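Local coordinates for protein urocanate hydratase (Paenibacillus sp. Soil724D2, PDB 7NED) that probably adds water to thiourocanate during bacterial ergothioneine breakdown, using tightly held NAD+ as its cofactor, at residues 188-193 with 229-234; 202-207 with 224-229. All coordinates share one frame; numbering follows the deposited sequence.

How the contacts relate
Both contacts belong to one Rossmann-like domain and illustrate how successive beta-alpha units bring a helix start and an edge strand to one strand, 226-231, of a parallel sheet. Following the chain from the N terminus, residues 188-193 come first, at the start of helix 190-198; next comes edge strand 204-206, then helix 209-222, then strand 226-231. Contact 2 closes the inner loop, pairing 202-207 with 224-229. Contact 1 closes the outer loop, bringing 188-193 to 229-234, so contact 2 is nested inside it. Gly229 belongs to both. The contacts also touch directly: Glu190 OE2 makes a salt bridge of 2.9 Å with Lys205 NZ, tying helix 190-198 to the edge strand.

Contact 1: 188-193 with 229-234; sequences VSEDRV and GLTGNA. With NAD (nicotinamide-adenine-dinucleotide), chain C.
Asn233, whose side chain packs against Val188, has its OD1 gripped by several groups. The adenine amino group of NAD donates to it, N6A to OD1 at 2.9 Å, and Ser235 OG bonds to the same oxygen, which also caps a backbone N-H in the first turn of the following helix. Next along the chain, Ala234 N donates to adenine N1A at 2.9 Å in an almost straight bond (176°). The start of one helix thus recognises N1 and N6 of the base together, while Asn233 ND2 is held by the carbonyl of Val265 and the amide is fixed at both ends.

Val188 comes from the other segment and lies over a face of the adenine. Because CG1 stands anti to the carbonyl carbon (chi1 -75°), both methyls are turned to the base, CG1 at 3.5 Å from N1A and CG2 at 3.6 Å from C4A. The same CG1 packs 3.7 Å from Asn233 ND2, so a single valine braces both the base and the amide that reads it.

Farther from the cofactor, Thr231 OG1 donates to Glu190 OE1, a very short bond at 2.5 Å, the two side chains meeting at about a right angle. The hydroxyl also touches Val193 CG2. Ser189 is the N-cap, its OG accepting from Arg192 N. Arg192 sets a face of its guanidinium over ribose O3B, makes a weak bond from NH2 to phosphate O2A at 3.0 Å, and forms a salt bridge with Glu34.

Within the fold, helix 190-198 sets out just beyond the end of strand 182-187, and helix 234-243 just beyond neighbouring strand 226-231, so NAD meets the helix starts at one end of the parallel sheet.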
ATOM      1  N   VAL A 188     -15.549  24.017  21.076  1.00 21.40           N
ATOM      2  CA  VAL A 188     -14.766  25.077  21.678  1.00 20.03           C
ATOM      3  C   VAL A 188     -14.765  26.397  20.954  1.00 22.57           C
ATOM      4  O   VAL A 188     -14.592  27.387  21.561  1.00 24.24           O
ATOM      5  CB  VAL A 188     -13.287  24.710  21.882  1.00 25.48           C
ATOM      6  CG1 VAL A 188     -13.106  23.771  23.029  1.00 25.27           C
ATOM      7  CG2 VAL A 188     -12.658  24.222  20.605  1.00 22.11           C
ATOM      8  N   SER A 189     -14.959  26.375  19.653  1.00 23.51           N
ATOM      9  CA  SER A 189     -14.876  27.586  18.836  1.00 23.88           C
ATOM     10  C   SER A 189     -16.271  28.148  18.566  1.00 24.88           C
ATOM     11  O   SER A 189     -17.088  27.492  17.909  1.00 23.08           O
ATOM     12  CB  SER A 189     -14.156  27.269  17.523  1.00 26.65           C
ATOM     13  OG  SER A 189     -14.445  28.209  16.526  1.00 28.29           O
ATOM     14  N   GLU A 190     -16.486  29.387  18.951  1.00 23.32           N
ATOM     15  CA  GLU A 190     -17.723  30.031  18.708  1.00 25.66           C
ATOM     16  C   GLU A 190     -17.895  30.157  17.221  1.00 29.71           C
ATOM     17  O   GLU A 190     -18.945  30.022  16.746  1.00 29.93           O
ATOM     18  CB  GLU A 190     -17.790  31.393  19.372  1.00 26.79           C
ATOM     19  CG  GLU A 190     -19.130  32.033  19.173  1.00 28.31           C
ATOM     20  CD  GLU A 190     -20.160  31.418  20.069  1.00 30.33           C
ATOM     21  OE1 GLU A 190     -19.811  30.811  21.023  1.00 34.74           O
ATOM     22  OE2 GLU A 190     -21.317  31.561  19.849  1.00 39.87           O
ATOM     23  N   ASP A 191     -16.818  30.371  16.508  1.00 26.58           N
ATOM     24  CA  ASP A 191     -16.862  30.477  15.064  1.00 32.33           C
ATOM     25  C   ASP A 191     -17.534  29.233  14.436  1.00 32.12           C
ATOM     26  O   ASP A 191     -18.391  29.357  13.623  1.00 27.14           O
ATOM     27  N   ARG A 192     -17.126  28.053  14.882  1.00 24.79           N
ATOM     28  CA  ARG A 192     -17.715  26.850  14.391  1.00 26.10           C
ATOM     29  C   ARG A 192     -19.161  26.756  14.816  1.00 25.12           C
ATOM     30  O   ARG A 192     -19.940  26.376  14.022  1.00 25.28           O
ATOM     31  CB  ARG A 192     -16.968  25.601  14.772  1.00 22.94           C
ATOM     32  CG  ARG A 192     -15.514  25.623  14.457  1.00 30.83           C
ATOM     33  CD  ARG A 192     -15.137  24.927  13.184  1.00 30.15           C
ATOM     34  NE  ARG A 192     -13.696  24.818  13.180  1.00 36.22           N
ATOM     35  CZ  ARG A 192     -12.949  23.908  12.560  1.00 35.87           C
ATOM     36  NH1 ARG A 192     -11.635  24.016  12.662  1.00 39.41           N
ATOM     37  NH2 ARG A 192     -13.447  22.945  11.837  1.00 25.80           N
ATOM     38  N   VAL A 193     -19.473  27.061  16.062  1.00 21.16           N
ATOM     39  CA  VAL A 193     -20.887  27.014  16.465  1.00 23.63           C
ATOM     40  C   VAL A 193     -21.746  27.874  15.532  1.00 27.84           C
ATOM     41  O   VAL A 193     -22.809  27.443  15.056  1.00 23.92           O
ATOM     42  CB  VAL A 193     -21.066  27.428  17.936  1.00 21.24           C
ATOM     43  CG1 VAL A 193     -22.532  27.450  18.246  1.00 20.75           C
ATOM     44  CG2 VAL A 193     -20.388  26.439  18.875  1.00 21.31           C
ATOM     45  N   GLY A 229     -25.869  23.711  20.316  1.00 19.60           N
ATOM     46  CA  GLY A 229     -24.439  23.863  20.313  1.00 20.64           C
ATOM     47  C   GLY A 229     -24.040  24.644  21.549  1.00 25.76           C
ATOM     48  O   GLY A 229     -24.485  25.775  21.754  1.00 23.48           O
ATOM     49  N   LEU A 230     -23.230  24.022  22.384  1.00 21.71           N
ATOM     50  CA  LEU A 230     -22.723  24.637  23.601  1.00 23.09           C
ATOM     51  C   LEU A 230     -21.264  25.001  23.401  1.00 21.82           C
ATOM     52  O   LEU A 230     -20.430  24.117  23.164  1.00 21.96           O
ATOM     53  CB  LEU A 230     -22.874  23.683  24.779  1.00 21.97           C
ATOM     54  CG  LEU A 230     -22.301  24.152  26.109  1.00 24.32           C
ATOM     55  CD1 LEU A 230     -22.958  25.455  26.555  1.00 24.87           C
ATOM     56  CD2 LEU A 230     -22.403  23.026  27.143  1.00 23.50           C
ATOM     57  N   THR A 231     -20.945  26.295  23.518  1.00 22.45           N
ATOM     58  CA  THR A 231     -19.557  26.720  23.431  1.00 23.80           C
ATOM     59  C   THR A 231     -18.815  26.322  24.694  1.00 23.19           C
ATOM     60  O   THR A 231     -19.140  26.796  25.794  1.00 23.02           O
ATOM     61  CB  THR A 231     -19.477  28.221  23.223  1.00 26.42           C
ATOM     62  OG1 THR A 231     -20.101  28.534  21.983  1.00 27.31           O
ATOM     63  CG2 THR A 231     -18.031  28.654  23.134  1.00 22.54           C
ATOM     64  N   GLY A 232     -17.813  25.473  24.534  1.00 20.88           N
ATOM     65  CA  GLY A 232     -17.070  24.964  25.666  1.00 20.64           C
ATOM     66  C   GLY A 232     -16.155  23.841  25.224  1.00 27.10           C
ATOM     67  O   GLY A 232     -16.176  23.392  24.070  1.00 21.87           O
ATOM     68  N   ASN A 233     -15.367  23.376  26.175  1.00 20.14           N
ATOM     69  CA  ASN A 233     -14.419  22.307  25.946  1.00 24.13           C
ATOM     70  C   ASN A 233     -15.008  21.000  26.461  1.00 25.36           C
ATOM     71  O   ASN A 233     -15.485  20.937  27.598  1.00 20.82           O
ATOM     72  CB  ASN A 233     -13.105  22.638  26.645  1.00 24.98           C
ATOM     73  CG  ASN A 233     -11.982  21.756  26.203  1.00 22.96           C
ATOM     74  OD1 ASN A 233     -12.071  20.520  26.278  1.00 23.24           O
ATOM     75  ND2 ASN A 233     -10.914  22.376  25.721  1.00 22.73           N
ATOM     76  N   ALA A 234     -15.007  19.969  25.611  1.00 19.28           N
ATOM     77  CA  ALA A 234     -15.552  18.677  26.030  1.00 22.30           C
ATOM     78  C   ALA A 234     -14.869  18.137  27.287  1.00 22.90           C
ATOM     79  O   ALA A 234     -15.509  17.433  28.088  1.00 24.46           O
ATOM     80  CB  ALA A 234     -15.442  17.638  24.896  1.00 19.77           C
TER
HETATM   81  PA  NAD C 702     -12.327  19.264  12.321  1.00 17.81           P
HETATM   82  O1A NAD C 702     -10.932  19.432  12.917  1.00 19.66           O
HETATM   83  O2A NAD C 702     -12.891  20.045  11.203  1.00 21.25           O
HETATM   84  O5B NAD C 702     -13.313  19.755  13.609  1.00 20.62           O
HETATM   85  C5B NAD C 702     -12.911  19.299  14.838  1.00 17.30           C
HETATM   86  C4B NAD C 702     -13.791  20.152  15.864  1.00 18.90           C
HETATM   87  O4B NAD C 702     -13.500  19.857  17.202  0.89 17.75           O
HETATM   88  C3B NAD C 702     -13.341  21.623  15.588  1.00 20.33           C
HETATM   89  O3B NAD C 702     -14.438  22.417  15.399  1.00 22.07           O
HETATM   90  C2B NAD C 702     -12.597  21.999  16.905  1.00 20.75           C
HETATM   91  O2B NAD C 702     -12.828  23.300  17.308  1.00 21.27           O
HETATM   92  C1B NAD C 702     -13.372  21.120  17.883  0.93 16.27           C
HETATM   93  N9A NAD C 702     -12.644  20.781  19.106  1.00 17.75           N
HETATM   94  C8A NAD C 702     -11.297  20.481  19.282  1.00 20.48           C
HETATM   95  N7A NAD C 702     -10.984  20.223  20.528  1.00 19.39           N
HETATM   96  C5A NAD C 702     -12.184  20.330  21.217  1.00 18.68           C
HETATM   97  C6A NAD C 702     -12.520  20.184  22.582  1.00 20.42           C
HETATM   98  N6A NAD C 702     -11.592  19.847  23.505  0.94 20.45           N
HETATM   99  N1A NAD C 702     -13.811  20.354  22.985  0.98 21.10           N
HETATM  100  C2A NAD C 702     -14.690  20.718  22.018  1.00 19.42           C
HETATM  101  N3A NAD C 702     -14.518  20.895  20.698  1.00 19.51           N
HETATM  102  C4A NAD C 702     -13.235  20.694  20.331  0.77 18.71           C
HETATM  103  O3  NAD C 702     -12.402  17.699  12.308  0.87 15.44           O
HETATM  104  PN  NAD C 702     -13.567  16.963  11.507  1.00 17.80           P
HETATM  105  O1N NAD C 702     -13.504  16.821  10.014  1.00 18.36           O
HETATM  106  O2N NAD C 702     -14.871  17.293  12.203  1.00 15.49           O
HETATM  107  O5D NAD C 702     -13.380  15.312  11.964  1.00 16.71           O
HETATM  108  C5D NAD C 702     -13.415  15.107  13.387  0.84 17.74           C
HETATM  109  C4D NAD C 702     -13.082  13.668  13.673  1.00 16.46           C
HETATM  110  O4D NAD C 702     -13.842  12.795  12.859  1.00 21.77           O
HETATM  111  C3D NAD C 702     -11.566  13.531  13.128  0.82 18.41           C
HETATM  112  O3D NAD C 702     -10.768  12.762  14.020  1.00 18.47           O
HETATM  113  C2D NAD C 702     -11.726  12.745  11.775  1.00 18.79           C
HETATM  114  O2D NAD C 702     -10.729  11.854  11.481  0.80 19.00           O
HETATM  115  C1D NAD C 702     -12.879  11.886  12.384  1.00 24.78           C
HETATM  116  N1N NAD C 702     -13.541  10.909  11.509  1.00 28.54           N
HETATM  117  C2N NAD C 702     -12.700   9.851  11.224  0.05 24.90           C
HETATM  118  C3N NAD C 702     -13.138   8.774  10.470  0.44 27.97           C
HETATM  119  C7N NAD C 702     -12.102   7.684  10.160  0.54 27.19           C
HETATM  120  O7N NAD C 702     -12.387   6.512   9.920  0.70 27.64           O
HETATM  121  N7N NAD C 702     -10.777   8.077  10.082  0.79 27.62           N
HETATM  122  C4N NAD C 702     -14.472   8.806  10.040  0.58 29.33           C
HETATM  123  C5N NAD C 702     -15.289   9.887  10.368  1.00 27.13           C
HETATM  124  C6N NAD C 702     -14.811  10.959  11.142  1.00 29.25           C

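Contact 2: 202-207 with 224-229; sequences LQRKTR and HPVSVG
The guanidinium of Arg204 lies flat over Val226, whose CG2 sits 3.7 Å above the plane and over its centre, the two side chains crossing at about a right angle. Arg204 also makes a cation-pi contact with Trp215 of helix 209-222. Gln203 presents its amide differently: OE1 accepts from Ser227 N at 3.2 Å, with the donor well above the carbonyl plane (59° out of it).

Ser227 returns the grip. Its OG stands between the backbone N and the carbonyl carbon (chi1 55°), which carries the hydroxyl to Gln203 N at 2.8 Å. Side chain and backbone thus exchange roles, each residue using its side-chain oxygen to take the other's N-H just where the regular pairing begins.

Beyond that point the strands run parallel, their axes 32° apart. Arg204 N donates to Ser227 O, Gly229 N to Arg204 O at 2.8 Å, and Thr206 N to Gly229 O at 2.9 Å. Glycine lets the second strand be approached closely: Leu202 CD2 comes to 3.8 Å from Gly229 CA, while CD1 rests beside Ser227 OG. On the face carrying Arg204, Thr206 CG2 meets Val228 CG1 at 4.0 Å, beneath helix 209-222. Lys205 points to the other face, where its NZ makes a salt bridge with Asp194 of helix 190-198.

Strand 204-206, helix 209-222 and strand 226-231 form a classic beta-alpha-beta crossover, with 204-206 the outermost strand of the sheet within this chain, an arrangement characteristic of Rossmann-like domains.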
ATOM      1  N   LEU A 202     -27.516  23.264  12.745  1.00 26.89           N
ATOM      2  CA  LEU A 202     -27.666  23.450  14.169  1.00 23.07           C
ATOM      3  C   LEU A 202     -28.888  24.333  14.437  1.00 23.48           C
ATOM      4  O   LEU A 202     -29.094  25.338  13.753  1.00 22.42           O
ATOM      5  CB  LEU A 202     -26.403  24.083  14.726  1.00 23.63           C
ATOM      6  CG  LEU A 202     -26.401  24.223  16.236  1.00 22.05           C
ATOM      7  CD1 LEU A 202     -26.564  22.860  16.846  1.00 19.02           C
ATOM      8  CD2 LEU A 202     -25.080  24.881  16.697  1.00 17.13           C
ATOM      9  N   GLN A 203     -29.678  23.975  15.445  1.00 19.20           N
ATOM     10  CA  GLN A 203     -30.906  24.740  15.696  1.00 20.55           C
ATOM     11  C   GLN A 203     -30.695  25.877  16.680  1.00 24.43           C
ATOM     12  O   GLN A 203     -31.223  26.981  16.472  1.00 24.56           O
ATOM     13  CB  GLN A 203     -32.000  23.819  16.226  1.00 20.17           C
ATOM     14  CG  GLN A 203     -32.691  23.030  15.119  1.00 27.79           C
ATOM     15  CD  GLN A 203     -33.630  21.963  15.658  1.00 25.24           C
ATOM     16  OE1 GLN A 203     -33.804  21.839  16.874  1.00 23.09           O
ATOM     17  NE2 GLN A 203     -34.245  21.183  14.750  1.00 28.05           N
ATOM     18  N   ARG A 204     -29.972  25.617  17.770  1.00 22.20           N
ATOM     19  CA  ARG A 204     -29.802  26.569  18.856  1.00 24.34           C
ATOM     20  C   ARG A 204     -28.351  26.584  19.315  1.00 25.02           C
ATOM     21  O   ARG A 204     -27.642  25.590  19.173  1.00 21.40           O
ATOM     22  CB  ARG A 204     -30.666  26.227  20.079  1.00 22.88           C
ATOM     23  CG  ARG A 204     -32.135  26.236  19.803  1.00 25.52           C
ATOM     24  CD  ARG A 204     -32.929  25.901  21.054  1.00 26.43           C
ATOM     25  NE  ARG A 204     -34.331  25.708  20.729  1.00 32.33           N
ATOM     26  CZ  ARG A 204     -35.240  25.205  21.561  1.00 36.27           C
ATOM     27  NH1 ARG A 204     -34.923  24.871  22.813  1.00 33.64           N
ATOM     28  NH2 ARG A 204     -36.469  25.036  21.132  1.00 33.82           N
ATOM     29  N   LYS A 205     -27.919  27.712  19.896  1.00 24.62           N
ATOM     30  CA  LYS A 205     -26.582  27.818  20.477  1.00 21.82           C
ATOM     31  C   LYS A 205     -26.672  28.539  21.815  1.00 25.47           C
ATOM     32  O   LYS A 205     -27.605  29.294  22.078  1.00 25.06           O
ATOM     33  CB  LYS A 205     -25.607  28.562  19.554  1.00 22.28           C
ATOM     34  CG  LYS A 205     -25.829  30.083  19.573  1.00 30.40           C
ATOM     35  CD  LYS A 205     -24.791  30.847  18.731  1.00 32.49           C
ATOM     36  CE  LYS A 205     -24.595  32.282  19.234  1.00 34.04           C
ATOM     37  NZ  LYS A 205     -23.478  33.004  18.544  1.00 31.11           N
ATOM     38  N   THR A 206     -25.692  28.288  22.669  1.00 24.12           N
ATOM     39  CA  THR A 206     -25.636  28.969  23.945  1.00 26.67           C
ATOM     40  C   THR A 206     -24.216  28.859  24.465  1.00 29.56           C
ATOM     41  O   THR A 206     -23.442  27.994  24.028  1.00 28.67           O
ATOM     42  CB  THR A 206     -26.621  28.357  24.933  1.00 27.01           C
ATOM     43  OG1 THR A 206     -26.533  29.043  26.183  1.00 26.76           O
ATOM     44  CG2 THR A 206     -26.280  26.852  25.148  1.00 25.36           C
ATOM     45  N   ARG A 207     -23.868  29.745  25.403  1.00 27.61           N
ATOM     46  CA  ARG A 207     -22.615  29.602  26.141  1.00 31.75           C
ATOM     47  C   ARG A 207     -22.843  29.079  27.547  1.00 30.57           C
ATOM     48  O   ARG A 207     -21.880  28.847  28.284  1.00 29.04           O
ATOM     49  CB  ARG A 207     -21.850  30.927  26.179  1.00 31.64           C
ATOM     50  CG  ARG A 207     -21.325  31.336  24.812  1.00 32.75           C
ATOM     51  CD  ARG A 207     -20.620  32.660  24.864  1.00 35.40           C
ATOM     52  NE  ARG A 207     -20.380  33.228  23.539  1.00 34.58           N
ATOM     53  CZ  ARG A 207     -19.177  33.317  22.979  1.00 37.18           C
ATOM     54  NH1 ARG A 207     -18.107  32.874  23.630  1.00 35.70           N
ATOM     55  NH2 ARG A 207     -19.047  33.853  21.772  1.00 39.34           N
ATOM     56  N   HIS A 224     -39.656  15.939  21.678  1.00 18.24           N
ATOM     57  CA  HIS A 224     -39.342  16.747  20.512  1.00 19.93           C
ATOM     58  C   HIS A 224     -37.860  16.615  20.178  1.00 21.34           C
ATOM     59  O   HIS A 224     -37.029  16.452  21.073  1.00 20.23           O
ATOM     60  CB  HIS A 224     -39.619  18.227  20.770  1.00 21.05           C
ATOM     61  CG  HIS A 224     -41.065  18.556  20.961  1.00 25.41           C
ATOM     62  ND1 HIS A 224     -41.486  19.681  21.642  1.00 26.60           N
ATOM     63  CD2 HIS A 224     -42.187  17.899  20.582  1.00 25.91           C
ATOM     64  CE1 HIS A 224     -42.809  19.704  21.669  1.00 30.65           C
ATOM     65  NE2 HIS A 224     -43.262  18.642  21.025  1.00 29.29           N
ATOM     66  N   PRO A 225     -37.472  16.776  18.923  1.00 20.51           N
ATOM     67  CA  PRO A 225     -36.042  16.879  18.623  1.00 20.96           C
ATOM     68  C   PRO A 225     -35.536  18.293  18.881  1.00 22.31           C
ATOM     69  O   PRO A 225     -36.275  19.279  18.764  1.00 18.40           O
ATOM     70  CB  PRO A 225     -35.983  16.541  17.129  1.00 17.95           C
ATOM     71  CG  PRO A 225     -37.289  17.060  16.604  1.00 25.01           C
ATOM     72  CD  PRO A 225     -38.292  16.805  17.702  1.00 22.40           C
ATOM     73  N   VAL A 226     -34.255  18.396  19.249  1.00 16.70           N
ATOM     74  CA  VAL A 226     -33.611  19.699  19.317  1.00 17.74           C
ATOM     75  C   VAL A 226     -32.122  19.466  19.164  1.00 17.91           C
ATOM     76  O   VAL A 226     -31.610  18.429  19.573  1.00 17.03           O
ATOM     77  CB  VAL A 226     -33.918  20.418  20.653  1.00 16.91           C
ATOM     78  CG1 VAL A 226     -33.098  19.763  21.772  1.00 18.28           C
ATOM     79  CG2 VAL A 226     -33.693  21.939  20.539  1.00 17.37           C
ATOM     80  N   SER A 227     -31.429  20.437  18.580  1.00 17.03           N
ATOM     81  CA  SER A 227     -29.968  20.446  18.563  1.00 17.25           C
ATOM     82  C   SER A 227     -29.463  21.710  19.236  1.00 19.95           C
ATOM     83  O   SER A 227     -29.914  22.822  18.931  1.00 20.07           O
ATOM     84  CB  SER A 227     -29.378  20.319  17.156  1.00 15.13           C
ATOM     85  OG  SER A 227     -29.848  21.294  16.248  1.00 17.47           O
ATOM     86  N   VAL A 228     -28.531  21.530  20.159  1.00 17.31           N
ATOM     87  CA  VAL A 228     -27.971  22.644  20.902  1.00 19.02           C
ATOM     88  C   VAL A 228     -26.461  22.597  20.766  1.00 19.89           C
ATOM     89  O   VAL A 228     -25.836  21.579  21.066  1.00 19.97           O
ATOM     90  CB  VAL A 228     -28.371  22.592  22.379  1.00 21.16           C
ATOM     91  CG1 VAL A 228     -27.784  23.792  23.092  1.00 18.63           C
ATOM     92  CG2 VAL A 228     -29.896  22.514  22.510  1.00 19.80           C
ATOM     93  N   GLY A 229     -25.869  23.711  20.316  1.00 19.60           N
ATOM     94  CA  GLY A 229     -24.439  23.863  20.313  1.00 20.64           C
ATOM     95  C   GLY A 229     -24.040  24.644  21.549  1.00 25.76           C
ATOM     96  O   GLY A 229     -24.485  25.775  21.754  1.00 23.48           O
TER